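PDB 3FHD: ORF 37 from Human herpesvirus 8 type M, which cuts double- and single-stranded DNA as an endonuclease and exonuclease, and helps process branched or non-linear viral DNA so that unit-length linear genomes are made. Local coordinates for residues R341-T344 / P345-L349; I350-C353 / I354-N357; F170-A173 / V174-N178. All coordinates share one frame; numbering follows the deposited sequence.

Interaction 1. Residues R341-T344 / P345-L349. With SO4 (sulfate ion), chain D.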
loop_
_atom_site.group_PDB
_atom_site.type_symbol
_atom_site.label_atom_id
_atom_site.label_comp_id
_atom_site.label_asym_id
_atom_site.label_seq_id
_atom_site.Cartn_x
_atom_site.Cartn_y
_atom_site.Cartn_z
ATOM N N ARG A 341 5.420 -22.987 19.886
ATOM C CA ARG A 341 5.839 -23.603 18.616
ATOM C C ARG A 341 7.294 -23.288 18.256
ATOM O O ARG A 341 7.715 -22.134 18.302
ATOM C CB ARG A 341 4.913 -23.163 17.470
ATOM C CG ARG A 341 3.633 -23.992 17.326
ATOM C CD ARG A 341 2.767 -23.506 16.148
ATOM N NE ARG A 341 3.147 -24.112 14.862
ATOM C CZ ARG A 341 2.711 -23.696 13.668
ATOM N NH1 ARG A 341 3.115 -24.308 12.554
ATOM N NH2 ARG A 341 1.880 -22.660 13.577
ATOM N N LYS A 342 8.051 -24.323 17.894
ATOM C CA LYS A 342 9.425 -24.156 17.406
ATOM C C LYS A 342 9.428 -23.960 15.894
ATOM O O LYS A 342 8.485 -24.370 15.213
ATOM C CB LYS A 342 10.289 -25.373 17.769
ATOM C CG LYS A 342 10.621 -25.469 19.249
ATOM C CD LYS A 342 11.199 -26.827 19.641
ATOM C CE LYS A 342 11.239 -26.977 21.160
ATOM N NZ LYS A 342 11.499 -28.374 21.579
ATOM N N LEU A 343 10.471 -23.305 15.381
ATOM C CA LEU A 343 10.774 -23.330 13.944
ATOM C C LEU A 343 11.213 -24.743 13.555
ATOM O O LEU A 343 12.018 -25.372 14.263
ATOM C CB LEU A 343 11.899 -22.350 13.609
ATOM C CG LEU A 343 11.689 -20.857 13.867
ATOM C CD1 LEU A 343 13.024 -20.130 13.942
ATOM C CD2 LEU A 343 10.821 -20.256 12.784
ATOM N N THR A 344 10.673 -25.252 12.451
ATOM C CA THR A 344 11.042 -26.587 11.957
ATOM C C THR A 344 12.004 -26.383 10.775
ATOM O O THR A 344 12.254 -25.244 10.382
ATOM C CB THR A 344 9.793 -27.404 11.525
ATOM O OG1 THR A 344 9.272 -26.867 10.302
ATOM C CG2 THR A 344 8.695 -27.371 12.608
ATOM N N PRO A 345 12.586 -27.470 10.239
ATOM C CA PRO A 345 13.371 -27.324 9.011
ATOM C C PRO A 345 12.605 -26.698 7.846
ATOM O O PRO A 345 13.223 -26.148 6.950
ATOM C CB PRO A 345 13.743 -28.764 8.654
ATOM C CG PRO A 345 13.747 -29.481 9.950
ATOM C CD PRO A 345 12.652 -28.842 10.776
ATOM N N LEU A 346 11.277 -26.777 7.863
ATOM C CA LEU A 346 10.465 -26.201 6.775
ATOM C C LEU A 346 10.164 -24.715 6.925
ATOM O O LEU A 346 9.600 -24.086 6.026
ATOM C CB LEU A 346 9.168 -26.985 6.610
ATOM C CG LEU A 346 9.450 -28.339 5.983
ATOM C CD1 LEU A 346 8.426 -29.305 6.484
ATOM C CD2 LEU A 346 9.481 -28.255 4.478
ATOM N N HIS A 347 10.529 -24.149 8.060
ATOM C CA HIS A 347 10.417 -22.723 8.240
ATOM C C HIS A 347 11.708 -22.001 7.843
ATOM O O HIS A 347 12.047 -20.989 8.468
ATOM C CB HIS A 347 10.073 -22.401 9.697
ATOM C CG HIS A 347 8.698 -22.842 10.121
ATOM N ND1 HIS A 347 8.492 -23.864 11.025
ATOM C CD2 HIS A 347 7.467 -22.395 9.774
ATOM C CE1 HIS A 347 7.194 -24.021 11.227
ATOM N NE2 HIS A 347 6.551 -23.135 10.484
ATOM N N ASN A 348 12.409 -22.496 6.816
ATOM C CA ASN A 348 13.692 -21.900 6.399
ATOM C C ASN A 348 13.585 -20.452 5.865
ATOM O O ASN A 348 14.453 -19.616 6.147
ATOM C CB ASN A 348 14.536 -22.839 5.484
ATOM C CG ASN A 348 13.825 -23.230 4.168
ATOM O OD1 ASN A 348 12.594 -23.184 4.066
ATOM N ND2 ASN A 348 14.623 -23.642 3.153
ATOM N N LEU A 349 12.510 -20.149 5.143
ATOM C CA LEU A 349 12.254 -18.768 4.704
ATOM C C LEU A 349 12.078 -17.837 5.913
ATOM O O LEU A 349 12.670 -16.771 5.956
ATOM C CB LEU A 349 11.035 -18.702 3.781
ATOM C CG LEU A 349 10.742 -17.363 3.086
ATOM C CD1 LEU A 349 10.217 -17.614 1.690
ATOM C CD2 LEU A 349 9.776 -16.505 3.899
HETATM S S SO4 D . 0.549 -22.548 10.282
HETATM O O1 SO4 D . -0.008 -22.461 11.632
HETATM O O2 SO4 D . 0.939 -21.207 9.847
HETATM O O3 SO4 D . 1.727 -23.428 10.285
HETATM O O4 SO4 D . -0.451 -23.106 9.374
#
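The imidazole of His347 presents its ND1 edge to the backbone of Thr344: Thr344 N donates to His347 ND1 over 3.0 Å at 172°, and the donor lies only 4° out of the ring plane. Arg341 NH1 also stands near that plane, 4.2 Å from His347 NE2, too far for a bond. Along the edge of the Arg341 guanidinium sits a sulfate ion, probably from the crystallisation liquor, gripped twice: NH1 reaches SO4 O3 at 2.8 Å and NH2 reaches SO4 O1 at 2.7 Å.

The turn closes in the other direction as well. His347 N donates to Thr344 O at 3.1 Å, and Leu346 N donates to Thr344 OG1 at 3.2 Å, forming an ST turn. With chi1 at 72°, OG1 is tucked between the backbone N and the carbonyl carbon, which aims it at this amide. Leu343 CD2 meets His347 CB at 3.8 Å.

His347 is the N-cap residue of helix 348-355, and its reciprocal bonds tie the chain to Thr344 just before that helix. Arg341 and Leu343 pair through their backbones with Leu319 and Gly317, while Leu349 packs on Ala470 and Leu474 of helix 468-489.

Interaction 2. Residues I350-C353 / I354-N357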
loop_
_atom_site.group_PDB
_atom_site.type_symbol
_atom_site.label_atom_id
_atom_site.label_comp_id
_atom_site.label_asym_id
_atom_site.label_seq_id
_atom_site.Cartn_x
_atom_site.Cartn_y
_atom_site.Cartn_z
ATOM N N ILE A 350 11.286 -18.263 6.902
ATOM C CA ILE A 350 11.113 -17.482 8.140
ATOM C C ILE A 350 12.444 -17.232 8.857
ATOM O O ILE A 350 12.755 -16.096 9.233
ATOM C CB ILE A 350 10.023 -18.078 9.098
ATOM C CG1 ILE A 350 8.607 -17.815 8.557
ATOM C CG2 ILE A 350 10.128 -17.469 10.494
ATOM C CD1 ILE A 350 8.201 -16.347 8.519
ATOM N N ARG A 351 13.247 -18.285 9.009
ATOM C CA ARG A 351 14.555 -18.151 9.642
ATOM C C ARG A 351 15.427 -17.094 8.953
ATOM O O ARG A 351 16.063 -16.263 9.620
ATOM C CB ARG A 351 15.270 -19.498 9.678
ATOM C CG ARG A 351 16.110 -19.681 10.904
ATOM C CD ARG A 351 16.894 -20.993 10.852
ATOM N NE ARG A 351 16.011 -22.161 10.789
ATOM C CZ ARG A 351 15.540 -22.830 11.841
ATOM N NH1 ARG A 351 15.851 -22.470 13.093
ATOM N NH2 ARG A 351 14.751 -23.875 11.636
ATOM N N GLU A 352 15.433 -17.124 7.620
ATOM C CA GLU A 352 16.220 -16.193 6.796
ATOM C C GLU A 352 15.735 -14.743 6.985
ATOM O O GLU A 352 16.541 -13.807 7.080
ATOM C CB GLU A 352 16.144 -16.635 5.335
ATOM C CG GLU A 352 16.724 -15.666 4.305
ATOM C CD GLU A 352 18.192 -15.930 3.985
ATOM O OE1 GLU A 352 18.986 -16.263 4.909
ATOM O OE2 GLU A 352 18.554 -15.787 2.788
ATOM N N CYS A 353 14.415 -14.572 7.056
ATOM C CA CYS A 353 13.844 -13.255 7.261
ATOM C C CYS A 353 14.182 -12.740 8.657
ATOM O O CYS A 353 14.465 -11.557 8.814
ATOM C CB CYS A 353 12.318 -13.261 7.048
ATOM S SG CYS A 353 11.767 -13.535 5.311
ATOM N N ILE A 354 14.136 -13.607 9.668
ATOM C CA ILE A 354 14.527 -13.184 11.028
ATOM C C ILE A 354 16.003 -12.770 11.046
ATOM O O ILE A 354 16.350 -11.725 11.598
ATOM C CB ILE A 354 14.199 -14.241 12.113
ATOM C CG1 ILE A 354 12.679 -14.352 12.308
ATOM C CG2 ILE A 354 14.845 -13.862 13.466
ATOM C CD1 ILE A 354 12.221 -15.566 13.096
ATOM N N LEU A 355 16.856 -13.591 10.419
ATOM C CA LEU A 355 18.285 -13.292 10.265
ATOM C C LEU A 355 18.562 -11.861 9.763
ATOM O O LEU A 355 19.481 -11.193 10.244
ATOM C CB LEU A 355 18.957 -14.320 9.334
ATOM C CG LEU A 355 20.476 -14.174 9.228
ATOM C CD1 LEU A 355 21.093 -14.422 10.608
ATOM C CD2 LEU A 355 21.052 -15.126 8.189
ATOM N N HIS A 356 17.764 -11.408 8.797
ATOM C CA HIS A 356 17.927 -10.092 8.185
ATOM C C HIS A 356 17.116 -8.979 8.843
ATOM O O HIS A 356 17.192 -7.818 8.402
ATOM C CB HIS A 356 17.596 -10.188 6.693
ATOM C CG HIS A 356 18.679 -10.866 5.921
ATOM N ND1 HIS A 356 18.783 -12.238 5.842
ATOM C CD2 HIS A 356 19.762 -10.366 5.286
ATOM C CE1 HIS A 356 19.863 -12.555 5.147
ATOM N NE2 HIS A 356 20.480 -11.437 4.807
ATOM N N ASN A 357 16.351 -9.336 9.880
ATOM C CA ASN A 357 15.523 -8.370 10.606
ATOM C C ASN A 357 15.713 -8.478 12.119
ATOM O O ASN A 357 14.747 -8.549 12.882
ATOM C CB ASN A 357 14.041 -8.502 10.238
ATOM C CG ASN A 357 13.745 -8.004 8.840
ATOM O OD1 ASN A 357 13.661 -6.789 8.599
ATOM N ND2 ASN A 357 13.618 -8.937 7.901
#
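His356 folds back along helix 348-355, so that its side chain joins its own amide on Glu352 O in the last turn of this helix. From His356 CB, which lies 3.8 Å from Glu352 O, the chain leaves with CG anti to the carbonyl carbon (chi1 -74°), and this turns the ring back along the helix. His356 CG is likewise 3.8 Å from Glu352 O. His356 ND1 then donates to Glu352 O over 3.0 Å at 166°, with the oxygen practically in the ring plane. Beyond it, His356 CE1 comes to 3.8 Å from Glu352 OE1. The two side chains run alongside each other and point the same way, the carboxylate standing steeply to the ring; the nearby negative charge might favour a protonated imidazole, although no salt bridge forms.

His356 N donates to the same Glu352 O from the opposite face of the carbonyl plane, which gives this oxygen two donors. Just before it the i to i+4 pattern is regular: Ile354 N bonds to Ile350 O and Leu355 N to Arg351 O. Ile354 CD1 also touches Ile350 CG2 at 3.8 Å, a hydrocarbon contact on the side of the helix where Ile350 meets Val391 and Ile354 meets Tyr329.

Asn357 leaves the helix but stays tied to it. Its OD1 accepts from Tyr465 N, and Cys353 and Asn357 both rest on Phe396 of helix 394-412. At the other branch of the amide, Asn357 ND2 donates to Cys353 O over 2.9 Å, the oxygen lying 11° from the amide plane.

Interaction 3. Residues F170-A173 / V174-N178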
loop_
_atom_site.group_PDB
_atom_site.type_symbol
_atom_site.label_atom_id
_atom_site.label_comp_id
_atom_site.label_asym_id
_atom_site.label_seq_id
_atom_site.Cartn_x
_atom_site.Cartn_y
_atom_site.Cartn_z
ATOM N N PHE A 170 -1.609 -9.111 0.199
ATOM C CA PHE A 170 -0.473 -9.994 -0.162
ATOM C C PHE A 170 -0.239 -11.192 0.807
ATOM O O PHE A 170 -0.017 -12.332 0.375
ATOM C CB PHE A 170 0.806 -9.177 -0.430
ATOM C CG PHE A 170 1.928 -10.014 -1.006
ATOM C CD1 PHE A 170 1.849 -10.487 -2.308
ATOM C CD2 PHE A 170 3.027 -10.341 -0.234
ATOM C CE1 PHE A 170 2.884 -11.298 -2.851
ATOM C CE2 PHE A 170 4.080 -11.144 -0.751
ATOM C CZ PHE A 170 4.005 -11.628 -2.064
ATOM N N HIS A 171 -0.285 -10.942 2.111
ATOM C CA HIS A 171 -0.203 -12.018 3.084
ATOM C C HIS A 171 -1.301 -13.085 2.853
ATOM O O HIS A 171 -0.989 -14.285 2.825
ATOM C CB HIS A 171 -0.244 -11.477 4.523
ATOM C CG HIS A 171 -0.192 -12.558 5.567
ATOM N ND1 HIS A 171 -1.305 -12.975 6.262
ATOM C CD2 HIS A 171 0.837 -13.313 6.014
ATOM C CE1 HIS A 171 -0.964 -13.951 7.092
ATOM N NE2 HIS A 171 0.330 -14.173 6.960
ATOM N N TRP A 172 -2.546 -12.640 2.650
ATOM C CA TRP A 172 -3.704 -13.530 2.392
ATOM C C TRP A 172 -3.425 -14.396 1.132
ATOM O O TRP A 172 -3.634 -15.631 1.151
ATOM C CB TRP A 172 -5.006 -12.709 2.291
ATOM C CG TRP A 172 -6.126 -13.445 1.659
ATOM C CD1 TRP A 172 -7.003 -14.311 2.269
ATOM C CD2 TRP A 172 -6.463 -13.426 0.275
ATOM N NE1 TRP A 172 -7.865 -14.852 1.324
ATOM C CE2 TRP A 172 -7.559 -14.305 0.099
ATOM C CE3 TRP A 172 -5.927 -12.754 -0.852
ATOM C CZ2 TRP A 172 -8.149 -14.508 -1.145
ATOM C CZ3 TRP A 172 -6.528 -12.944 -2.088
ATOM C CH2 TRP A 172 -7.612 -13.849 -2.222
ATOM N N ALA A 173 -2.908 -13.762 0.067
ATOM C CA ALA A 173 -2.674 -14.454 -1.233
ATOM C C ALA A 173 -1.572 -15.521 -1.114
ATOM O O ALA A 173 -1.549 -16.502 -1.863
ATOM C CB ALA A 173 -2.353 -13.437 -2.369
ATOM N N VAL A 174 -0.647 -15.326 -0.175
ATOM C CA VAL A 174 0.422 -16.311 0.017
ATOM C C VAL A 174 0.042 -17.380 1.066
ATOM O O VAL A 174 0.233 -18.584 0.849
ATOM C CB VAL A 174 1.761 -15.630 0.416
ATOM C CG1 VAL A 174 2.784 -16.710 0.857
ATOM C CG2 VAL A 174 2.333 -14.842 -0.752
ATOM N N LYS A 175 -0.470 -16.938 2.216
ATOM C CA LYS A 175 -0.529 -17.802 3.394
ATOM C C LYS A 175 -1.926 -18.313 3.683
ATOM O O LYS A 175 -2.108 -19.200 4.511
ATOM C CB LYS A 175 -0.019 -17.073 4.648
ATOM C CG LYS A 175 1.512 -16.852 4.724
ATOM C CD LYS A 175 2.302 -18.113 4.341
ATOM C CE LYS A 175 3.539 -18.330 5.194
ATOM N NZ LYS A 175 4.656 -18.942 4.387
ATOM N N GLN A 176 -2.930 -17.715 3.056
ATOM C CA GLN A 176 -4.289 -18.008 3.477
ATOM C C GLN A 176 -5.152 -18.543 2.334
ATOM O O GLN A 176 -5.609 -19.696 2.405
ATOM C CB GLN A 176 -4.917 -16.780 4.176
ATOM C CG GLN A 176 -4.291 -16.395 5.514
ATOM C CD GLN A 176 -4.952 -15.155 6.138
ATOM O OE1 GLN A 176 -5.330 -14.225 5.444
ATOM N NE2 GLN A 176 -5.130 -15.176 7.461
ATOM N N GLN A 177 -5.385 -17.716 1.303
ATOM C CA GLN A 177 -6.100 -18.154 0.086
ATOM C C GLN A 177 -7.551 -18.615 0.350
ATOM O O GLN A 177 -8.139 -19.393 -0.420
ATOM C CB GLN A 177 -5.264 -19.215 -0.663
ATOM C CG GLN A 177 -3.788 -18.763 -0.886
ATOM C CD GLN A 177 -2.966 -19.709 -1.758
ATOM O OE1 GLN A 177 -3.395 -20.823 -2.053
ATOM N NE2 GLN A 177 -1.771 -19.272 -2.152
ATOM N N ASN A 178 -8.136 -18.121 1.437
ATOM C CA ASN A 178 -9.465 -18.569 1.845
ATOM C C ASN A 178 -10.459 -17.490 1.438
ATOM O O ASN A 178 -10.073 -16.509 0.771
ATOM C CB ASN A 178 -9.515 -18.835 3.360
ATOM C CG ASN A 178 -9.104 -17.605 4.190
ATOM O OD1 ASN A 178 -9.112 -16.475 3.703
ATOM N ND2 ASN A 178 -8.762 -17.827 5.443
HETATM O O HOH W 1 -3.844 -11.507 5.875
#
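Trp172 and Asn178 meet where the chain leaves helix 170-175. Trp172 CG stands anti to the backbone N (chi1 163°), and the indole reaches the chain beyond the helix: Trp172 NE1 donates to Asn178 O over 2.8 Å, the oxygen 1° from the ring plane; a second, weak bond runs to Asn178 OD1, whose stronger partner is Ser180 N. Gln176 OE1 lies at the indole edge, and Gln177 CA lies over one face, toward its rim.

The amides of Gln176 and Gln177 both donate to Trp172 O, arriving from opposite faces of the carbonyl plane. At Gln177, where phi is positive (62°), the chain turns away. Its side chain, extended beyond CG, carries Gln177 NE2 back to Ala173 O at 2.8 Å.

Further back, Lys175 CB sits over one face of the His171 ring, 4.1 Å from its centroid, and Val174 CG2 lies 4.2 Å from the Phe170 centroid, both CH-pi contacts. A water bridges His171 ND1 and Gln176 OE1, donating to the latter.

Helices 394-412 and 468-489 receive this short helix: His171 makes an edge-to-face contact with Tyr397, Trp172 another with Phe481, and Phe170 reaches Leu401 and Ala478 on the two helices.

In the fold
Interaction 3 comes first along the chain; interactions 1 and 2 follow in series, as the entry to and body of helix 348-355. The centres of interactions 1 and 2 are about 11 Å apart, and they touch, among other places, where Leu343 CD2 meets Ile350 CG2 at 3.7 Å. Interaction 3 is centred about 19 Å from interaction 1 and 20 Å from interaction 2, with nearest atoms about 6 Å away in each case. Helices 394-412 and 468-489 connect the set: 468-489 packs on interactions 1 and 3, 394-412 on 2 and 3. In interaction 3 the side chain of Phe170 lies about 14 Å from the magnesium ion; the other two lie away from the metal site.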